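Local coordinates for 2-oxoglutarate dehydrogenase E3 component (Thermus thermophilus, PDB 2YQU), which probably oxidises the dihydrolipoyl group of 2-oxoacid dehydrogenase complexes with NAD(+), passing the electrons through a redox-active disulfide and FAD, at residues Gly44-Lys49 / Asp85-Ala90; Thr158-Phe163 / Leu180-Val185. All blocks are in the same frame, centred on the assembly; numbering follows the deposited sequence.

Interaction 1 (Gly44-Lys49 / Asp85-Ala90). With FAD (flavin-adenine dinucleotide), chain D.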
# COMPACT_ATOMS: atom_id res chain seq x y z
N GLY A 44 19.31 8.73 -8.71
CA GLY A 44 19.07 7.76 -7.66
C GLY A 44 17.64 7.25 -7.60
O GLY A 44 17.15 6.67 -8.57
N CYS A 45 16.99 7.47 -6.46
CA CYS A 45 15.65 6.95 -6.18
C CYS A 45 14.66 7.23 -7.31
O CYS A 45 13.94 6.35 -7.73
CB CYS A 45 15.07 7.56 -4.88
SG CYS A 45 16.25 8.13 -3.63
N ILE A 46 14.62 8.47 -7.77
CA ILE A 46 13.58 8.89 -8.69
C ILE A 46 13.74 8.24 -10.08
O ILE A 46 12.82 7.58 -10.53
CB ILE A 46 13.45 10.42 -8.75
CG1 ILE A 46 12.97 10.94 -7.38
CG2 ILE A 46 12.51 10.86 -9.87
CD1 ILE A 46 11.63 10.35 -6.90
N PRO A 47 14.88 8.41 -10.75
CA PRO A 47 15.02 7.74 -12.05
C PRO A 47 14.94 6.21 -11.95
O PRO A 47 14.35 5.59 -12.85
CB PRO A 47 16.40 8.21 -12.55
CG PRO A 47 17.12 8.65 -11.32
CD PRO A 47 16.07 9.21 -10.40
N SER A 48 15.48 5.61 -10.89
CA SER A 48 15.48 4.16 -10.76
C SER A 48 14.06 3.65 -10.57
O SER A 48 13.68 2.64 -11.18
CB SER A 48 16.40 3.66 -9.64
OG SER A 48 16.09 4.24 -8.39
N LYS A 49 13.26 4.34 -9.76
CA LYS A 49 11.86 3.93 -9.58
C LYS A 49 11.03 4.14 -10.84
O LYS A 49 10.14 3.34 -11.13
CB LYS A 49 11.22 4.57 -8.34
CG LYS A 49 11.20 3.63 -7.11
CD LYS A 49 12.55 2.88 -6.91
CE LYS A 49 13.50 3.59 -6.03
NZ LYS A 49 14.90 2.97 -6.05
N ASP A 85 13.37 10.79 -17.68
CA ASP A 85 13.91 12.15 -17.66
C ASP A 85 12.85 13.18 -17.27
O ASP A 85 13.15 14.13 -16.57
CB ASP A 85 14.47 12.53 -19.04
CG ASP A 85 15.78 11.83 -19.35
OD1 ASP A 85 16.10 11.73 -20.55
OD2 ASP A 85 16.53 11.35 -18.48
N LYS A 86 11.62 12.97 -17.73
CA LYS A 86 10.51 13.88 -17.45
C LYS A 86 10.13 13.83 -15.97
O LYS A 86 9.83 14.86 -15.37
CB LYS A 86 9.31 13.49 -18.31
CG LYS A 86 8.12 14.42 -18.22
CD LYS A 86 7.10 14.08 -19.31
CE LYS A 86 5.89 14.98 -19.25
NZ LYS A 86 5.08 14.86 -20.49
N VAL A 87 10.16 12.64 -15.38
CA VAL A 87 9.87 12.48 -13.96
C VAL A 87 10.94 13.22 -13.15
O VAL A 87 10.62 13.93 -12.20
CB VAL A 87 9.82 11.00 -13.54
CG1 VAL A 87 9.70 10.88 -12.03
CG2 VAL A 87 8.68 10.26 -14.23
N VAL A 88 12.20 13.05 -13.53
CA VAL A 88 13.31 13.71 -12.84
C VAL A 88 13.19 15.22 -12.96
O VAL A 88 13.31 15.93 -11.95
CB VAL A 88 14.68 13.23 -13.39
CG1 VAL A 88 15.82 14.14 -12.92
CG2 VAL A 88 14.95 11.78 -12.97
N GLN A 89 12.93 15.71 -14.18
CA GLN A 89 12.78 17.14 -14.45
C GLN A 89 11.68 17.75 -13.57
O GLN A 89 11.86 18.81 -13.00
CB GLN A 89 12.53 17.39 -15.96
CG GLN A 89 11.50 18.51 -16.34
CD GLN A 89 10.28 17.98 -17.11
OE1 GLN A 89 9.31 17.47 -16.51
NE2 GLN A 89 10.33 18.08 -18.44
N ALA A 90 10.55 17.05 -13.43
CA ALA A 90 9.42 17.55 -12.65
C ALA A 90 9.76 17.64 -11.16
O ALA A 90 9.35 18.58 -10.48
CB ALA A 90 8.19 16.65 -12.85
PA FAD D . 22.79 13.33 -1.59
O1A FAD D . 23.87 12.55 -2.24
O2A FAD D . 21.39 12.99 -2.11
O5B FAD D . 23.11 14.89 -1.77
C5B FAD D . 24.42 15.36 -1.56
C4B FAD D . 24.60 16.57 -2.45
O4B FAD D . 25.72 17.30 -1.98
C3B FAD D . 24.90 16.21 -3.90
O3B FAD D . 23.93 16.78 -4.76
C2B FAD D . 26.27 16.78 -4.17
O2B FAD D . 26.38 17.33 -5.46
C1B FAD D . 26.41 17.83 -3.09
N9A FAD D . 27.77 18.14 -2.61
C8A FAD D . 28.71 17.28 -2.11
N7A FAD D . 29.79 17.99 -1.74
C5A FAD D . 29.55 19.29 -2.00
C6A FAD D . 30.31 20.45 -1.82
N6A FAD D . 31.47 20.45 -1.17
N1A FAD D . 29.75 21.64 -2.20
C2A FAD D . 28.49 21.74 -2.73
N3A FAD D . 27.74 20.59 -2.89
C4A FAD D . 28.28 19.40 -2.54
N1 FAD D . 17.36 5.80 -1.22
C2 FAD D . 16.08 5.53 -0.80
O2 FAD D . 15.71 5.84 0.34
N3 FAD D . 15.20 4.91 -1.65
C4 FAD D . 15.59 4.55 -2.92
O4 FAD D . 14.71 4.18 -3.68
C4X FAD D . 16.88 4.81 -3.37
N5 FAD D . 17.28 4.45 -4.64
C5X FAD D . 18.58 4.74 -5.06
C6 FAD D . 18.98 4.38 -6.35
C7 FAD D . 20.28 4.66 -6.78
C7M FAD D . 20.65 4.34 -8.21
C8 FAD D . 21.18 5.30 -5.93
C8M FAD D . 22.46 5.90 -6.46
C9 FAD D . 20.77 5.67 -4.65
C9A FAD D . 19.48 5.38 -4.20
N10 FAD D . 19.07 5.73 -2.91
C10 FAD D . 17.78 5.45 -2.50
C1' FAD D . 20.02 6.31 -1.89
C2' FAD D . 19.81 7.82 -1.84
O2' FAD D . 20.04 8.40 -3.12
C3' FAD D . 20.65 8.49 -0.77
O3' FAD D . 20.46 7.83 0.47
C4' FAD D . 20.26 9.95 -0.59
O4' FAD D . 20.41 10.65 -1.80
C5' FAD D . 21.07 10.60 0.53
O5' FAD D . 20.75 11.97 0.63
P FAD D . 21.85 13.03 1.14
O1P FAD D . 21.21 14.38 1.26
O2P FAD D . 22.57 12.53 2.38
O3P FAD D . 22.98 13.10 -0.01
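Ile46 and Val87 meet through single methyl branches, CG2 of Ile46 lying 3.5 Å from CG1 of Val87. With the isoleucine's longer arm anti to the carbonyl carbon (chi1 -65°), CG2 stands anti to the backbone N and is the branch that meets the two valines of 85-90. One turn of helix 77-102 supplies both: CG2 of Val88 leans on the Pro47 ring, 3.8 Å from CD and nearly as close to CB, and also brushes CG2 of Ile46. The two short helical segments run nearly antiparallel, at 153°, with axes 8.9 Å apart, and the packing between them is purely apolar.

The other side of helix 45-63 faces the flavin. Cys45, in a disulfide with Cys40, places SG over the isoalloxazine, 3.3 Å from C10 of FAD, and His434 of the second subunit packs against Cys45 and Ile46. Lys49 bends at chi2 and chi3 so that NZ donates to N5 of FAD at 3.1 Å. Ser48 OG accepts from Lys49 NZ at 2.9 Å and donates to Gly44 O at 2.7 Å, approaching from above the carbonyl plane. Gly44 O, at the helix N-cap, also takes Ser48 N. With an alanine here in place of Ser48, Gly44 O would lose one of its two donors and Lys49 NZ is likely to be less firmly placed, held then by N5 and Glu181.

A sulfur set over the face of the flavin at C10 and C4X is the arrangement through which disulfide oxidoreductases of this class exchange electrons with FAD.

Interaction 2 (Thr158-Phe163 / Leu180-Val185)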
# COMPACT_ATOMS: atom_id res chain seq x y z
N THR A 158 24.86 5.44 -12.20
CA THR A 158 24.41 6.56 -13.02
C THR A 158 24.27 6.19 -14.50
O THR A 158 23.27 6.53 -15.14
CB THR A 158 25.38 7.75 -12.87
OG1 THR A 158 25.31 8.24 -11.52
CG2 THR A 158 24.94 8.92 -13.71
N GLU A 159 25.28 5.51 -15.02
CA GLU A 159 25.32 5.14 -16.43
C GLU A 159 24.38 3.97 -16.69
O GLU A 159 23.83 3.84 -17.79
CB GLU A 159 26.74 4.78 -16.85
CG GLU A 159 27.70 5.95 -16.84
CD GLU A 159 28.18 6.36 -15.45
OE1 GLU A 159 28.34 7.58 -15.20
OE2 GLU A 159 28.44 5.48 -14.61
N ALA A 160 24.17 3.15 -15.67
CA ALA A 160 23.26 2.02 -15.77
C ALA A 160 21.79 2.45 -15.85
O ALA A 160 20.94 1.65 -16.22
CB ALA A 160 23.46 1.06 -14.63
N LEU A 161 21.50 3.69 -15.49
CA LEU A 161 20.16 4.26 -15.67
C LEU A 161 19.87 4.68 -17.11
O LEU A 161 18.72 5.01 -17.45
CB LEU A 161 19.97 5.47 -14.76
CG LEU A 161 20.00 5.20 -13.26
CD1 LEU A 161 20.29 6.49 -12.51
CD2 LEU A 161 18.69 4.58 -12.82
N SER A 162 20.90 4.67 -17.96
CA SER A 162 20.86 5.31 -19.27
C SER A 162 21.60 4.54 -20.36
O SER A 162 22.13 5.15 -21.29
CB SER A 162 21.48 6.72 -19.19
OG SER A 162 20.85 7.50 -18.19
N PHE A 163 21.67 3.22 -20.26
CA PHE A 163 22.30 2.44 -21.33
C PHE A 163 21.62 2.80 -22.66
O PHE A 163 20.39 2.87 -22.73
CB PHE A 163 22.20 0.93 -21.09
CG PHE A 163 23.08 0.40 -19.98
CD1 PHE A 163 22.60 -0.59 -19.13
CD2 PHE A 163 24.39 0.84 -19.81
CE1 PHE A 163 23.39 -1.11 -18.11
CE2 PHE A 163 25.18 0.33 -18.79
CZ PHE A 163 24.68 -0.65 -17.94
N LEU A 180 20.92 -4.73 -7.54
CA LEU A 180 19.86 -5.71 -7.76
C LEU A 180 18.70 -5.06 -8.50
O LEU A 180 18.17 -5.62 -9.46
CB LEU A 180 19.40 -6.27 -6.42
CG LEU A 180 18.59 -7.56 -6.42
CD1 LEU A 180 19.28 -8.67 -7.23
CD2 LEU A 180 18.36 -7.98 -4.97
N GLU A 181 18.29 -3.88 -8.04
CA GLU A 181 17.26 -3.11 -8.73
C GLU A 181 17.60 -2.86 -10.19
O GLU A 181 16.77 -3.09 -11.06
CB GLU A 181 17.02 -1.78 -8.02
CG GLU A 181 16.20 -1.91 -6.74
CD GLU A 181 15.89 -0.58 -6.09
OE1 GLU A 181 15.04 -0.56 -5.17
OE2 GLU A 181 16.48 0.45 -6.48
N LEU A 182 18.81 -2.38 -10.46
CA LEU A 182 19.20 -2.07 -11.83
C LEU A 182 19.41 -3.34 -12.66
O LEU A 182 19.12 -3.35 -13.87
CB LEU A 182 20.44 -1.15 -11.84
CG LEU A 182 20.21 0.22 -11.19
CD1 LEU A 182 21.50 1.03 -11.09
CD2 LEU A 182 19.16 1.01 -11.93
N GLY A 183 19.85 -4.42 -12.01
CA GLY A 183 19.93 -5.73 -12.64
C GLY A 183 18.57 -6.16 -13.14
O GLY A 183 18.43 -6.57 -14.29
N VAL A 184 17.56 -6.01 -12.29
CA VAL A 184 16.18 -6.40 -12.62
C VAL A 184 15.62 -5.53 -13.76
O VAL A 184 14.96 -6.04 -14.65
CB VAL A 184 15.27 -6.33 -11.37
CG1 VAL A 184 13.78 -6.32 -11.75
CG2 VAL A 184 15.57 -7.50 -10.44
N VAL A 185 15.91 -4.23 -13.74
CA VAL A 185 15.43 -3.33 -14.79
C VAL A 185 15.82 -3.87 -16.16
O VAL A 185 14.98 -3.97 -17.05
CB VAL A 185 16.01 -1.91 -14.62
CG1 VAL A 185 15.87 -1.09 -15.90
CG2 VAL A 185 15.32 -1.18 -13.47
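Leu182 uses both of its methyl branches against the 158-163 segment. CD1 lies 4.0 Å from CB of Ala160, while CD2 touches CD2 of Leu161 at 3.7 Å, the two leucine side chains meeting at a slant. The CG of Leu182 is anti to its carbonyl carbon (chi1 -62°), which carries it out from helix 177-188 toward 158-163, and chi2 (173°) then turns CD1 to Ala160 and CD2 to Leu161. Leu257 of strand 255-258 packs on both Ala160 and Leu182 and extends this apolar patch into the sheet.

The chain doubles back after Ala160 so that one face of the Phe163 ring rests on CA of that alanine, which stands 3.7 Å above the ring plane and toward its rim. Trp186, a residue beyond the second segment, meets the same ring with the planes about 50° apart.

Helix 177-188 is the one that follows the glycine-rich GxGxxG loop after strand 169-173, consistent with the dinucleotide-binding helix of a Rossmann-type NAD domain. The short, weakly bonded helical turn at about 158-160 follows edge strand 154-155 of the same parallel sheet.

Polar ties occupy the backbone and the flanks. Ser162 N bonds to Glu159 O at 3.1 Å, whereas Leu161 N reaches Thr158 O only weakly, and the regular helix gives Val185 N to Glu181 O at 3.0 Å. Trp186 NE1 donates to Ala160 O, adding a polar link to the apolar join, and Lys84 of helix 77-102 holds Leu161 O. On the flank of the long helix, Glu181 OE1 accepts from Tyr341 N.

Both contacts are buried and lie at similar depth, with centres 13 Å apart, and each joins its two segments by aliphatic carbon contacts. They differ in what lies alongside. Interaction 1 pairs two long helices, one bearing the redox-active cysteine against FAD, and a second subunit packs close by. Interaction 2 lies in what is consistent with a Rossmann-type NAD domain, untouched by the other chain. Leu161 bridges them: CD2 packs 3.8 Å from Ser48 CA, and CD1 meets the Pro47 ring. The polar link is a salt bridge, Lys49 NZ to Glu181 OE2 at 3.0 Å, which ties the flavin-side lysine to a helix that contributes to NAD(+) binding.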